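PDB 3H1T: type I site-specific restriction-modification system, R (Restriction) subunit from Vibrio vulnificus, which is the N-terminal part of a putative restriction subunit that probably binds ATP and DNA and couples ATP hydrolysis to DNA translocation. Local coordinates for residues T340-R343 / T349-Y352; I187-Q192 / N355-Y360; T204-T209 / P568-Y573; S531-I536 / S560-F565; Y181-A186 / K211-F216. All coordinates share one frame; numbering follows the deposited sequence.

Interaction 1. Residues T340-R343 / T349-Y352; sequences TPLR and TYRY
The phenol ring of Tyr-350 lies under Leu-342, and the two side chains run alongside each other, head to root. Leu-342 CB sits over the middle of one ring face, 3.7 Å from the Tyr-350 centroid and only 11° off the ring normal, a CH-pi contact. The leucine's CG points away from the main-chain N (chi1 -156°) and comes back to the root of the tyrosine, where Leu-342 CG meets Tyr-350 CG at 3.6 Å. The peptide N of Leu-342 hangs over the same ring, 3.3 Å from Tyr-350 CZ. At the ring edge the Tyr-350 hydroxyl donates to Thr-340 O at 2.8 Å, in the carbonyl plane and on a lone pair. A second hydrogen bond, with Thr-204 OG1, reaches the same phenol oxygen. Beyond these residues, Arg-343 curls back so that NH1 donates to Leu-342 O (2.9 Å), while one guanidinium face lies against Pro-341 CG; its NE forms a salt bridge with Asp-567. The Thr-Ala-Thr-Pro sequence ending at Pro-341 corresponds to helicase motif III, and the contact ties this loop to helix 347-352, which follows it. The buried hydroxyl is thus tied at two points while leucine packs on one ring face, which should leave Tyr-350 little freedom to turn and hold the motif III carbonyl in place.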
# COMPACT_ATOMS: atom_id res chain seq x y z
N THR A 340 -7.53 -4.75 0.14
CA THR A 340 -8.07 -5.27 1.38
C THR A 340 -7.74 -6.75 1.49
O THR A 340 -7.73 -7.46 0.48
CB THR A 340 -9.60 -5.03 1.45
OG1 THR A 340 -10.26 -5.84 0.47
CG2 THR A 340 -9.92 -3.57 1.10
N PRO A 341 -7.44 -7.24 2.71
CA PRO A 341 -7.10 -8.66 2.91
C PRO A 341 -8.34 -9.54 2.92
O PRO A 341 -9.46 -9.04 2.90
CB PRO A 341 -6.40 -8.64 4.25
CG PRO A 341 -7.24 -7.66 5.01
CD PRO A 341 -7.39 -6.52 3.99
N LEU A 342 -8.14 -10.85 2.93
CA LEU A 342 -9.26 -11.80 2.94
C LEU A 342 -10.12 -11.59 4.17
O LEU A 342 -9.67 -11.82 5.29
CB LEU A 342 -8.75 -13.24 2.95
CG LEU A 342 -9.70 -14.32 2.40
CD1 LEU A 342 -9.23 -15.67 2.90
CD2 LEU A 342 -11.14 -14.08 2.86
N ARG A 343 -11.36 -11.17 3.96
CA ARG A 343 -12.31 -10.94 5.05
C ARG A 343 -13.67 -11.50 4.63
O ARG A 343 -13.73 -12.37 3.76
CB ARG A 343 -12.38 -9.45 5.38
CG ARG A 343 -11.06 -8.85 5.93
CD ARG A 343 -10.70 -9.47 7.28
NE ARG A 343 -9.56 -8.84 7.95
CZ ARG A 343 -8.31 -9.30 7.89
NH1 ARG A 343 -8.02 -10.39 7.19
NH2 ARG A 343 -7.34 -8.66 8.53
N THR A 349 -12.66 -13.16 -4.39
CA THR A 349 -11.42 -12.68 -4.96
C THR A 349 -10.28 -13.61 -4.61
O THR A 349 -9.48 -13.96 -5.47
CB THR A 349 -11.09 -11.28 -4.46
OG1 THR A 349 -11.92 -10.35 -5.15
CG2 THR A 349 -9.62 -10.95 -4.72
N TYR A 350 -10.21 -14.02 -3.35
CA TYR A 350 -9.15 -14.92 -2.90
C TYR A 350 -9.36 -16.34 -3.39
O TYR A 350 -8.43 -17.15 -3.35
CB TYR A 350 -9.03 -14.87 -1.39
CG TYR A 350 -8.43 -13.56 -0.91
CD1 TYR A 350 -9.12 -12.35 -1.06
CD2 TYR A 350 -7.13 -13.51 -0.40
CE1 TYR A 350 -8.53 -11.13 -0.72
CE2 TYR A 350 -6.53 -12.31 -0.07
CZ TYR A 350 -7.23 -11.12 -0.23
OH TYR A 350 -6.60 -9.94 0.07
N ARG A 351 -10.57 -16.63 -3.87
CA ARG A 351 -10.89 -17.95 -4.41
C ARG A 351 -10.47 -18.02 -5.87
O ARG A 351 -9.94 -19.03 -6.33
CB ARG A 351 -12.40 -18.22 -4.29
CG ARG A 351 -12.85 -18.62 -2.90
CD ARG A 351 -14.35 -18.52 -2.71
NE ARG A 351 -14.78 -18.97 -1.40
CZ ARG A 351 -15.79 -18.43 -0.72
NH1 ARG A 351 -16.47 -17.42 -1.25
NH2 ARG A 351 -16.12 -18.90 0.49
N TYR A 352 -10.70 -16.95 -6.60
CA TYR A 352 -10.32 -16.92 -8.01
C TYR A 352 -8.80 -16.78 -8.20
O TYR A 352 -8.21 -17.53 -8.96
CB TYR A 352 -11.05 -15.78 -8.72
CG TYR A 352 -10.80 -15.72 -10.21
CD1 TYR A 352 -9.69 -15.04 -10.72
CD2 TYR A 352 -11.66 -16.35 -11.11
CE1 TYR A 352 -9.45 -14.99 -12.10
CE2 TYR A 352 -11.43 -16.32 -12.48
CZ TYR A 352 -10.33 -15.65 -12.98
OH TYR A 352 -10.10 -15.66 -14.34

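Interaction 2. Residues I187-Q192 / N355-Y360; sequences INRAVQ and NPIYTY
Arg-189 leaves its helix with CG beside the backbone N and stays extended from CG to NE, long enough to reach the carbonyl of Ile-357. The isoleucine in turn has CG1 between its own N and carbonyl carbon (chi1 54°), which brings CD1 to 3.6 Å from Arg-189 CB, against the root of the arginine's stem. The far end of the chain is polar. Arg-189 NH1 donates to Ile-357 O at 2.8 Å with an N-H...O angle of 163°, and the oxygen lies in the guanidinium plane just as the donor lies in the carbonyl plane. Arg-189 CD also comes within 3.2 Å of Ile-357 O. Tyr-358 adds its ring: CD1 stands over one guanidinium face, 3.8 Å from Arg-189 NH1, and the two planes are 79° apart. The contact joins helix 181-195 to the chain that leads into strand 358-360, an outermost strand of the seven-stranded parallel sheet of the first RecA-like domain. Ile-357 also pairs through its backbone with Leu-202 of the neighbouring strand 200-205. A charged donor therefore meets a main-chain acceptor nearly head on, joining the helix to the edge of the sheet, while the aliphatic stem of the arginine packs on isoleucine.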
# COMPACT_ATOMS: atom_id res chain seq x y z
N ILE A 187 7.11 -7.01 -6.64
CA ILE A 187 7.55 -7.15 -8.01
C ILE A 187 8.26 -8.45 -8.33
O ILE A 187 7.92 -9.12 -9.30
CB ILE A 187 8.46 -5.97 -8.42
CG1 ILE A 187 7.67 -4.66 -8.34
CG2 ILE A 187 8.99 -6.18 -9.83
CD1 ILE A 187 8.53 -3.43 -8.32
N ASN A 188 9.25 -8.82 -7.52
CA ASN A 188 10.01 -10.04 -7.73
C ASN A 188 9.20 -11.33 -7.59
O ASN A 188 9.42 -12.29 -8.34
CB ASN A 188 11.21 -10.07 -6.78
CG ASN A 188 12.29 -9.06 -7.17
OD1 ASN A 188 12.07 -8.17 -8.00
ND2 ASN A 188 13.46 -9.20 -6.56
N ARG A 189 8.27 -11.37 -6.64
CA ARG A 189 7.47 -12.58 -6.45
C ARG A 189 6.47 -12.76 -7.57
O ARG A 189 6.05 -13.88 -7.85
CB ARG A 189 6.73 -12.54 -5.11
CG ARG A 189 7.68 -12.54 -3.94
CD ARG A 189 6.98 -12.92 -2.67
NE ARG A 189 7.91 -12.89 -1.55
CZ ARG A 189 7.54 -13.00 -0.28
NH1 ARG A 189 6.26 -13.15 0.04
NH2 ARG A 189 8.46 -12.93 0.67
N ALA A 190 6.08 -11.65 -8.19
CA ALA A 190 5.13 -11.67 -9.29
C ALA A 190 5.85 -12.25 -10.50
O ALA A 190 5.38 -13.20 -11.13
CB ALA A 190 4.65 -10.27 -9.58
N VAL A 191 7.01 -11.67 -10.82
CA VAL A 191 7.83 -12.11 -11.94
C VAL A 191 8.22 -13.56 -11.77
O VAL A 191 8.25 -14.33 -12.73
CB VAL A 191 9.09 -11.26 -12.03
CG1 VAL A 191 10.01 -11.79 -13.13
CG2 VAL A 191 8.72 -9.80 -12.28
N GLN A 192 8.52 -13.92 -10.53
CA GLN A 192 8.91 -15.28 -10.16
C GLN A 192 7.72 -16.21 -10.40
O GLN A 192 7.86 -17.27 -11.01
CB GLN A 192 9.30 -15.29 -8.68
CG GLN A 192 10.06 -16.50 -8.16
CD GLN A 192 10.40 -16.36 -6.67
OE1 GLN A 192 11.25 -15.55 -6.29
NE2 GLN A 192 9.72 -17.15 -5.84
N ASN A 355 -4.38 -17.50 -2.69
CA ASN A 355 -3.77 -16.73 -1.63
C ASN A 355 -2.68 -15.81 -2.15
O ASN A 355 -1.92 -16.18 -3.05
CB ASN A 355 -3.23 -17.65 -0.55
CG ASN A 355 -4.33 -18.28 0.26
OD1 ASN A 355 -5.34 -17.63 0.58
ND2 ASN A 355 -4.15 -19.55 0.62
N PRO A 356 -2.60 -14.61 -1.58
CA PRO A 356 -1.62 -13.59 -1.96
C PRO A 356 -0.16 -14.04 -1.90
O PRO A 356 0.23 -14.79 -1.01
CB PRO A 356 -1.92 -12.45 -0.98
CG PRO A 356 -2.44 -13.18 0.25
CD PRO A 356 -3.35 -14.20 -0.38
N ILE A 357 0.64 -13.60 -2.87
CA ILE A 357 2.06 -13.94 -2.91
C ILE A 357 2.82 -13.00 -1.98
O ILE A 357 3.96 -13.25 -1.59
CB ILE A 357 2.60 -13.89 -4.37
CG1 ILE A 357 2.31 -12.54 -5.03
CG2 ILE A 357 1.91 -14.96 -5.19
CD1 ILE A 357 3.29 -11.47 -4.68
N TYR A 358 2.15 -11.91 -1.60
CA TYR A 358 2.69 -10.91 -0.71
C TYR A 358 1.58 -10.00 -0.20
O TYR A 358 0.62 -9.70 -0.92
CB TYR A 358 3.76 -10.08 -1.42
CG TYR A 358 4.46 -9.09 -0.51
CD1 TYR A 358 5.16 -9.52 0.61
CD2 TYR A 358 4.42 -7.72 -0.77
CE1 TYR A 358 5.81 -8.62 1.45
CE2 TYR A 358 5.05 -6.81 0.07
CZ TYR A 358 5.76 -7.26 1.17
OH TYR A 358 6.41 -6.37 1.98
N THR A 359 1.72 -9.57 1.06
CA THR A 359 0.77 -8.67 1.69
C THR A 359 1.52 -7.54 2.39
O THR A 359 2.39 -7.80 3.21
CB THR A 359 -0.09 -9.37 2.78
OG1 THR A 359 -0.95 -10.35 2.20
CG2 THR A 359 -0.95 -8.34 3.50
N TYR A 360 1.20 -6.30 2.05
CA TYR A 360 1.79 -5.14 2.71
C TYR A 360 0.61 -4.43 3.33
O TYR A 360 -0.13 -3.73 2.64
CB TYR A 360 2.51 -4.21 1.72
CG TYR A 360 3.34 -3.15 2.43
CD1 TYR A 360 4.46 -3.51 3.18
CD2 TYR A 360 2.96 -1.81 2.42
CE1 TYR A 360 5.19 -2.54 3.90
CE2 TYR A 360 3.67 -0.85 3.13
CZ TYR A 360 4.79 -1.22 3.87
OH TYR A 360 5.48 -0.27 4.59

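Interaction 3. Residues T204-T209 / P568-Y573; sequences TMATGT and PDFDGY
The hydroxyl of Thr-204, at the end of strand 200-205, is hydrogen-bonded to Tyr-350 OH, while its methyl turns to Phe-570 of the other segment. The strand leads directly into the P-loop (Walker A, motif I) of the first RecA-like domain. A type II turn from Ala-206 to Thr-209, with only a weak bond from Thr-209 N to Ala-206 O (3.3 Å), begins its Ala-Thr-Gly-Thr-Gly-Lys-Thr sequence. Gly-208 holds the third position of this turn with phi 89°. Phe-570 comes from short helix 568-571, which in the chain falls between strands 552-556 and 576-582 of the second domain's sheet, so the contact spans the two domains. Phe-570 carries CG on the far side from its main-chain N (chi1 -165°), which sends the ring out from the helix toward the end of strand 200-205. The ring comes obliquely on the strand end and the loop after it: Phe-570 CZ is 4.1 Å from Ala-206 CB, and Phe-570 CE1 is 4.2 Å from Thr-204 CG2. Pro-341 packs on the same Phe-570. In the ring plane, at its edge, stands Asp-571 OD1, whose charge is paired with Lys-534. The helix ends at Asp-571; Gly-572, the next residue, has positive phi (75°), and its N is bonded to Pro-568 O at 2.6 Å. Just beyond it, the Tyr-573 ring folds back so that Pro-568 CB lies 3.6 Å above its plane, offset toward the rim.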
# COMPACT_ATOMS: atom_id res chain seq x y z
N THR A 204 -1.73 -8.18 -2.20
CA THR A 204 -2.52 -7.30 -1.36
C THR A 204 -1.63 -6.19 -0.82
O THR A 204 -0.61 -6.44 -0.17
CB THR A 204 -3.14 -8.05 -0.16
OG1 THR A 204 -3.87 -9.18 -0.64
CG2 THR A 204 -4.09 -7.13 0.60
N MSE A 205 -2.01 -4.96 -1.12
CA MSE A 205 -1.25 -3.80 -0.67
C MSE A 205 -2.22 -2.73 -0.20
O MSE A 205 -3.19 -2.41 -0.89
CB MSE A 205 -0.40 -3.24 -1.82
CG MSE A 205 0.83 -4.07 -2.22
SE MSE A 205 1.77 -3.30 -3.75
CE MSE A 205 2.92 -2.09 -2.80
N ALA A 206 -1.97 -2.18 0.99
CA ALA A 206 -2.82 -1.13 1.53
C ALA A 206 -2.83 0.05 0.56
O ALA A 206 -1.82 0.35 -0.09
CB ALA A 206 -2.30 -0.70 2.88
N THR A 207 -3.98 0.70 0.44
CA THR A 207 -4.09 1.83 -0.46
C THR A 207 -3.07 2.92 -0.16
O THR A 207 -2.84 3.28 1.00
CB THR A 207 -5.52 2.42 -0.42
OG1 THR A 207 -5.54 3.70 -1.06
CG2 THR A 207 -5.99 2.58 1.00
N GLY A 208 -2.43 3.44 -1.20
CA GLY A 208 -1.45 4.48 -1.02
C GLY A 208 -0.04 3.97 -0.79
O GLY A 208 0.81 4.69 -0.30
N THR A 209 0.21 2.72 -1.15
CA THR A 209 1.54 2.17 -0.95
C THR A 209 2.33 1.93 -2.24
O THR A 209 3.48 1.50 -2.19
CB THR A 209 1.49 0.85 -0.11
OG1 THR A 209 0.55 -0.07 -0.69
CG2 THR A 209 1.06 1.17 1.29
N PRO A 568 -7.20 -5.14 13.79
CA PRO A 568 -5.83 -4.92 14.25
C PRO A 568 -4.74 -5.63 13.44
O PRO A 568 -3.62 -5.14 13.31
CB PRO A 568 -5.89 -5.41 15.70
CG PRO A 568 -7.33 -5.24 16.06
CD PRO A 568 -8.00 -5.78 14.84
N ASP A 569 -5.08 -6.78 12.87
CA ASP A 569 -4.12 -7.53 12.08
C ASP A 569 -3.67 -6.75 10.86
O ASP A 569 -2.48 -6.67 10.58
CB ASP A 569 -4.70 -8.88 11.67
CG ASP A 569 -4.86 -9.82 12.84
OD1 ASP A 569 -4.22 -9.57 13.89
OD2 ASP A 569 -5.60 -10.82 12.73
N PHE A 570 -4.61 -6.17 10.13
CA PHE A 570 -4.27 -5.40 8.95
C PHE A 570 -4.03 -3.92 9.25
O PHE A 570 -3.16 -3.29 8.62
CB PHE A 570 -5.38 -5.52 7.89
CG PHE A 570 -4.97 -5.06 6.52
CD1 PHE A 570 -4.20 -5.88 5.70
CD2 PHE A 570 -5.31 -3.79 6.08
CE1 PHE A 570 -3.79 -5.45 4.46
CE2 PHE A 570 -4.89 -3.35 4.83
CZ PHE A 570 -4.13 -4.18 4.02
N ASP A 571 -4.76 -3.37 10.21
CA ASP A 571 -4.61 -1.95 10.54
C ASP A 571 -3.80 -1.61 11.77
O ASP A 571 -3.36 -0.48 11.91
CB ASP A 571 -5.98 -1.28 10.72
CG ASP A 571 -7.03 -1.80 9.76
OD1 ASP A 571 -6.67 -2.16 8.61
OD2 ASP A 571 -8.22 -1.83 10.16
N GLY A 572 -3.58 -2.58 12.66
CA GLY A 572 -2.86 -2.27 13.88
C GLY A 572 -3.88 -1.53 14.74
O GLY A 572 -5.03 -1.40 14.32
N TYR A 573 -3.50 -1.05 15.92
CA TYR A 573 -4.43 -0.32 16.79
C TYR A 573 -4.22 1.17 16.58
O TYR A 573 -3.16 1.61 16.13
CB TYR A 573 -4.20 -0.67 18.27
CG TYR A 573 -4.44 -2.13 18.61
CD1 TYR A 573 -3.40 -3.07 18.54
CD2 TYR A 573 -5.71 -2.59 18.95
CE1 TYR A 573 -3.63 -4.42 18.79
CE2 TYR A 573 -5.95 -3.94 19.20
CZ TYR A 573 -4.91 -4.85 19.11
OH TYR A 573 -5.15 -6.18 19.33

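Interaction 4. Residues S531-I536 / S560-F565; sequences SEFKQI and SATQNF
Helix 530-537 of the second RecA-like domain, whose Gln-535 begins the Gln-Ile-Val-Gly-Arg-Gly-Thr-Arg sequence of helicase motif VI, packs through Phe-533 on Phe-565, just past short helix 561-564. A chi1 of -179° points the Phe-533 ring away from its own main-chain N and toward the residues of the second segment. Phe-565 presents its CB to one face of that ring, 3.5 Å from Phe-533 CG and displaced toward the rim. The exchange is mutual, since Phe-533 CB sits over the Phe-565 ring, 4.3 Å from its centroid. The rings themselves are nearly parallel, with planes 23° apart, but are displaced enough to share little area, and their centroids are 5.3 Å apart. At its outer end Phe-533 reaches the first turn of helix 561-564, where CE1 lies 3.8 Å from Ala-561 O and CZ 4.0 Å from Thr-562 CA. Leu-523 of strand 518-524 touches both Phe-533 and Ala-561, seating the pair of helices on the domain's sheet. Beside this apolar core the lysine next in sequence, Lys-534, forms salt bridges with Asp-567 and Asp-571. Its ammonium also reaches the other segment through a single water, which accepts from Lys-534 NZ at 2.7 Å and donates to Phe-565 O at 2.7 Å.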
# COMPACT_ATOMS: atom_id res chain seq x y z
N SER A 531 -14.50 -3.88 2.86
CA SER A 531 -13.75 -3.25 1.77
C SER A 531 -14.05 -1.76 1.72
O SER A 531 -13.14 -0.96 1.55
CB SER A 531 -14.10 -3.89 0.42
OG SER A 531 -13.57 -5.21 0.32
N GLU A 532 -15.32 -1.40 1.88
CA GLU A 532 -15.73 0.00 1.86
C GLU A 532 -15.16 0.74 3.05
O GLU A 532 -14.71 1.86 2.92
CB GLU A 532 -17.26 0.14 1.86
CG GLU A 532 -17.74 1.60 1.99
CD GLU A 532 -19.22 1.79 1.67
OE1 GLU A 532 -20.09 1.41 2.49
OE2 GLU A 532 -19.52 2.32 0.59
N PHE A 533 -15.18 0.11 4.21
CA PHE A 533 -14.65 0.74 5.41
C PHE A 533 -13.18 1.13 5.22
O PHE A 533 -12.78 2.26 5.49
CB PHE A 533 -14.79 -0.19 6.62
CG PHE A 533 -14.29 0.42 7.89
CD1 PHE A 533 -15.08 1.30 8.63
CD2 PHE A 533 -13.00 0.12 8.36
CE1 PHE A 533 -14.60 1.87 9.82
CE2 PHE A 533 -12.51 0.68 9.54
CZ PHE A 533 -13.31 1.56 10.28
N LYS A 534 -12.39 0.17 4.76
CA LYS A 534 -10.97 0.39 4.55
C LYS A 534 -10.66 1.42 3.47
O LYS A 534 -9.61 2.07 3.51
CB LYS A 534 -10.27 -0.93 4.21
CG LYS A 534 -10.23 -1.90 5.38
CD LYS A 534 -9.09 -2.91 5.25
CE LYS A 534 -9.23 -4.06 6.26
NZ LYS A 534 -9.11 -3.66 7.70
N GLN A 535 -11.56 1.56 2.50
CA GLN A 535 -11.39 2.54 1.45
C GLN A 535 -11.62 3.92 2.05
O GLN A 535 -10.92 4.88 1.73
CB GLN A 535 -12.39 2.30 0.31
CG GLN A 535 -12.04 1.16 -0.62
CD GLN A 535 -13.12 0.90 -1.64
OE1 GLN A 535 -13.05 -0.04 -2.44
NE2 GLN A 535 -14.15 1.75 -1.64
N ILE A 536 -12.61 4.01 2.93
CA ILE A 536 -12.94 5.27 3.57
C ILE A 536 -11.76 5.69 4.43
O ILE A 536 -11.23 6.79 4.27
CB ILE A 536 -14.23 5.14 4.41
CG1 ILE A 536 -15.44 5.06 3.47
CG2 ILE A 536 -14.38 6.33 5.34
CD1 ILE A 536 -16.75 4.76 4.16
N SER A 560 -20.53 2.84 15.84
CA SER A 560 -20.37 1.41 15.65
C SER A 560 -19.42 1.00 14.53
O SER A 560 -18.66 0.03 14.69
CB SER A 560 -21.73 0.75 15.42
OG SER A 560 -22.34 1.22 14.23
N ALA A 561 -19.44 1.71 13.40
CA ALA A 561 -18.57 1.38 12.27
C ALA A 561 -17.15 1.04 12.69
O ALA A 561 -16.65 -0.03 12.36
CB ALA A 561 -18.55 2.54 11.26
N THR A 562 -16.49 1.94 13.42
CA THR A 562 -15.13 1.69 13.86
C THR A 562 -14.98 0.49 14.81
O THR A 562 -13.87 -0.02 14.97
CB THR A 562 -14.52 2.95 14.53
OG1 THR A 562 -15.41 3.41 15.55
CG2 THR A 562 -14.36 4.07 13.51
N GLN A 563 -16.06 0.05 15.43
CA GLN A 563 -15.98 -1.11 16.34
C GLN A 563 -16.28 -2.35 15.51
O GLN A 563 -15.62 -3.38 15.61
CB GLN A 563 -17.01 -0.99 17.47
CG GLN A 563 -16.94 0.33 18.22
CD GLN A 563 -17.52 0.26 19.63
OE1 GLN A 563 -18.70 0.51 19.85
NE2 GLN A 563 -16.67 -0.09 20.60
N ASN A 564 -17.28 -2.22 14.67
CA ASN A 564 -17.72 -3.29 13.79
C ASN A 564 -16.62 -3.77 12.83
O ASN A 564 -16.44 -4.97 12.65
CB ASN A 564 -18.92 -2.80 12.98
CG ASN A 564 -19.97 -3.87 12.76
OD1 ASN A 564 -19.77 -4.81 11.98
ND2 ASN A 564 -21.10 -3.73 13.45
N PHE A 565 -15.90 -2.83 12.20
CA PHE A 565 -14.86 -3.18 11.24
C PHE A 565 -13.45 -3.09 11.81
O PHE A 565 -12.47 -2.99 11.06
CB PHE A 565 -15.02 -2.29 10.01
CG PHE A 565 -16.35 -2.46 9.32
CD1 PHE A 565 -16.59 -3.58 8.53
CD2 PHE A 565 -17.37 -1.52 9.49
CE1 PHE A 565 -17.82 -3.79 7.91
CE2 PHE A 565 -18.63 -1.71 8.87
CZ PHE A 565 -18.84 -2.85 8.08
O HOH W 1 -10.81 -2.13 9.17

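Interaction 5. Residues Y181-A186 / K211-F216; sequences YYQQIA and KTVVAF
Apolar contacts carry most of this helix pair, and Val-214 is at their centre. Its CG1 is anti to the backbone N (chi1 171°), which leaves both methyls facing helix 181-195. Val-214 CG2 fits beside Gln-183, 3.8 Å from Gln-183 O and 3.9 Å from Gln-183 CB, while one turn further on Ala-186 CB lies 4.0 Å from each of the two Val-214 methyls. A second kind of contact sets a polar side chain against a hydrocarbon: the extended Gln-183 side chain crosses Val-213 at about a right angle, with Gln-183 CD 3.9 Å from Val-213 CG1. Hydrogen bonding between main-chain atoms stays inside each helix, and none crosses from one segment to the other. The axes of these turns cross at -43° and approach to 9.3 Å. Helix 211-224 follows the P-loop and connects parallel strands 200-205 and 238-242 of the first RecA-like domain. Selenomethionine Met-205, on the first of these strands, touches both Gln-183 and Val-214, so the two helices share the same side of the sheet. Nearby, Tyr-182 bonds through its hydroxyl to Thr-209 O of the P-loop and stacks on Tyr-360. With no hydrogen bond between residues 181-186 and 211-216, their fit depends on complementary shape: a small alanine and the stem of a glutamine receive the valine methyls.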
# COMPACT_ATOMS: atom_id res chain seq x y z
N TYR A 181 11.52 -1.20 -0.45
CA TYR A 181 11.76 -2.60 -0.17
C TYR A 181 10.55 -3.51 -0.38
O TYR A 181 10.69 -4.58 -0.96
CB TYR A 181 12.32 -2.79 1.27
CG TYR A 181 11.29 -2.89 2.38
CD1 TYR A 181 10.82 -1.75 3.04
CD2 TYR A 181 10.78 -4.14 2.77
CE1 TYR A 181 9.86 -1.86 4.06
CE2 TYR A 181 9.83 -4.25 3.78
CZ TYR A 181 9.37 -3.12 4.42
OH TYR A 181 8.45 -3.25 5.43
N TYR A 182 9.36 -3.09 0.06
CA TYR A 182 8.19 -3.94 -0.11
C TYR A 182 7.68 -4.00 -1.55
O TYR A 182 7.13 -5.01 -1.97
CB TYR A 182 7.05 -3.52 0.82
CG TYR A 182 6.54 -2.13 0.62
CD1 TYR A 182 7.15 -1.05 1.26
CD2 TYR A 182 5.46 -1.88 -0.22
CE1 TYR A 182 6.68 0.25 1.06
CE2 TYR A 182 4.99 -0.58 -0.42
CZ TYR A 182 5.60 0.48 0.22
OH TYR A 182 5.15 1.76 -0.00
N GLN A 183 7.88 -2.93 -2.31
CA GLN A 183 7.45 -2.93 -3.72
C GLN A 183 8.31 -3.92 -4.49
O GLN A 183 7.85 -4.58 -5.42
CB GLN A 183 7.60 -1.53 -4.31
CG GLN A 183 6.65 -0.55 -3.67
CD GLN A 183 6.87 0.90 -4.08
OE1 GLN A 183 5.98 1.73 -3.94
NE2 GLN A 183 8.07 1.21 -4.57
N GLN A 184 9.57 -4.01 -4.09
CA GLN A 184 10.50 -4.92 -4.71
C GLN A 184 10.09 -6.37 -4.41
O GLN A 184 10.21 -7.23 -5.28
CB GLN A 184 11.91 -4.64 -4.22
CG GLN A 184 12.53 -3.39 -4.80
CD GLN A 184 13.95 -3.17 -4.32
OE1 GLN A 184 14.77 -4.07 -4.42
NE2 GLN A 184 14.24 -1.98 -3.81
N ILE A 185 9.64 -6.64 -3.18
CA ILE A 185 9.21 -7.99 -2.81
C ILE A 185 8.06 -8.35 -3.73
O ILE A 185 8.07 -9.39 -4.38
CB ILE A 185 8.65 -8.05 -1.36
CG1 ILE A 185 9.67 -7.49 -0.37
CG2 ILE A 185 8.29 -9.47 -0.99
CD1 ILE A 185 11.02 -8.07 -0.52
N ALA A 186 7.09 -7.46 -3.79
CA ALA A 186 5.92 -7.65 -4.63
C ALA A 186 6.33 -7.92 -6.08
O ALA A 186 5.95 -8.93 -6.67
CB ALA A 186 5.02 -6.43 -4.55
N LYS A 211 0.82 0.49 -5.61
CA LYS A 211 0.40 -0.62 -6.45
C LYS A 211 0.78 -0.36 -7.91
O LYS A 211 1.14 -1.29 -8.63
CB LYS A 211 -1.12 -0.85 -6.28
CG LYS A 211 -1.55 -1.07 -4.83
CD LYS A 211 -3.04 -1.38 -4.71
CE LYS A 211 -3.66 -0.83 -3.42
NZ LYS A 211 -4.54 0.34 -3.70
N THR A 212 0.72 0.90 -8.33
CA THR A 212 1.06 1.24 -9.72
C THR A 212 2.56 1.13 -9.99
O THR A 212 2.96 0.78 -11.11
CB THR A 212 0.59 2.66 -10.08
OG1 THR A 212 -0.84 2.70 -10.07
CG2 THR A 212 1.09 3.05 -11.46
N VAL A 213 3.39 1.43 -9.00
CA VAL A 213 4.84 1.32 -9.15
C VAL A 213 5.18 -0.15 -9.42
O VAL A 213 6.01 -0.48 -10.28
CB VAL A 213 5.59 1.81 -7.87
CG1 VAL A 213 7.07 1.43 -7.94
CG2 VAL A 213 5.45 3.30 -7.74
N VAL A 214 4.52 -1.02 -8.68
CA VAL A 214 4.68 -2.46 -8.82
C VAL A 214 4.15 -2.93 -10.19
O VAL A 214 4.84 -3.64 -10.91
CB VAL A 214 3.91 -3.22 -7.72
CG1 VAL A 214 3.90 -4.71 -8.01
CG2 VAL A 214 4.55 -2.95 -6.37
N ALA A 215 2.94 -2.50 -10.54
CA ALA A 215 2.34 -2.87 -11.82
C ALA A 215 3.27 -2.52 -12.97
O ALA A 215 3.48 -3.34 -13.87
CB ALA A 215 1.01 -2.15 -11.99
N PHE A 216 3.85 -1.32 -12.92
CA PHE A 216 4.78 -0.84 -13.94
C PHE A 216 6.09 -1.62 -14.03
O PHE A 216 6.49 -2.02 -15.11
CB PHE A 216 5.10 0.65 -13.72
CG PHE A 216 6.24 1.16 -14.56
CD1 PHE A 216 6.08 1.36 -15.92
CD2 PHE A 216 7.48 1.43 -13.97
CE1 PHE A 216 7.13 1.83 -16.70
CE2 PHE A 216 8.55 1.91 -14.74
CZ PHE A 216 8.37 2.10 -16.10

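Four contacts converge on strand 200-205 and the P-loop that follows it. Interactions 2 and 5 share helix 181-195, and their centres are 9 Å apart. Interaction 3 connects to interaction 2 through Tyr-360 N and Thr-204 O (2.9 Å), and to interaction 5 through Thr-209 O and Tyr-182 OH (2.8 Å). Tyr-350 OH lies 2.9 Å from Thr-204 OG1, joining the tyrosine of interaction 1 to the same strand. Interaction 4 belongs to the second RecA-like domain; Lys-534 NZ meets Asp-571 OD1 at 3.0 Å, coupling it to interaction 3. The probable nucleotide-binding P-loop is therefore placed near the junction of the domains.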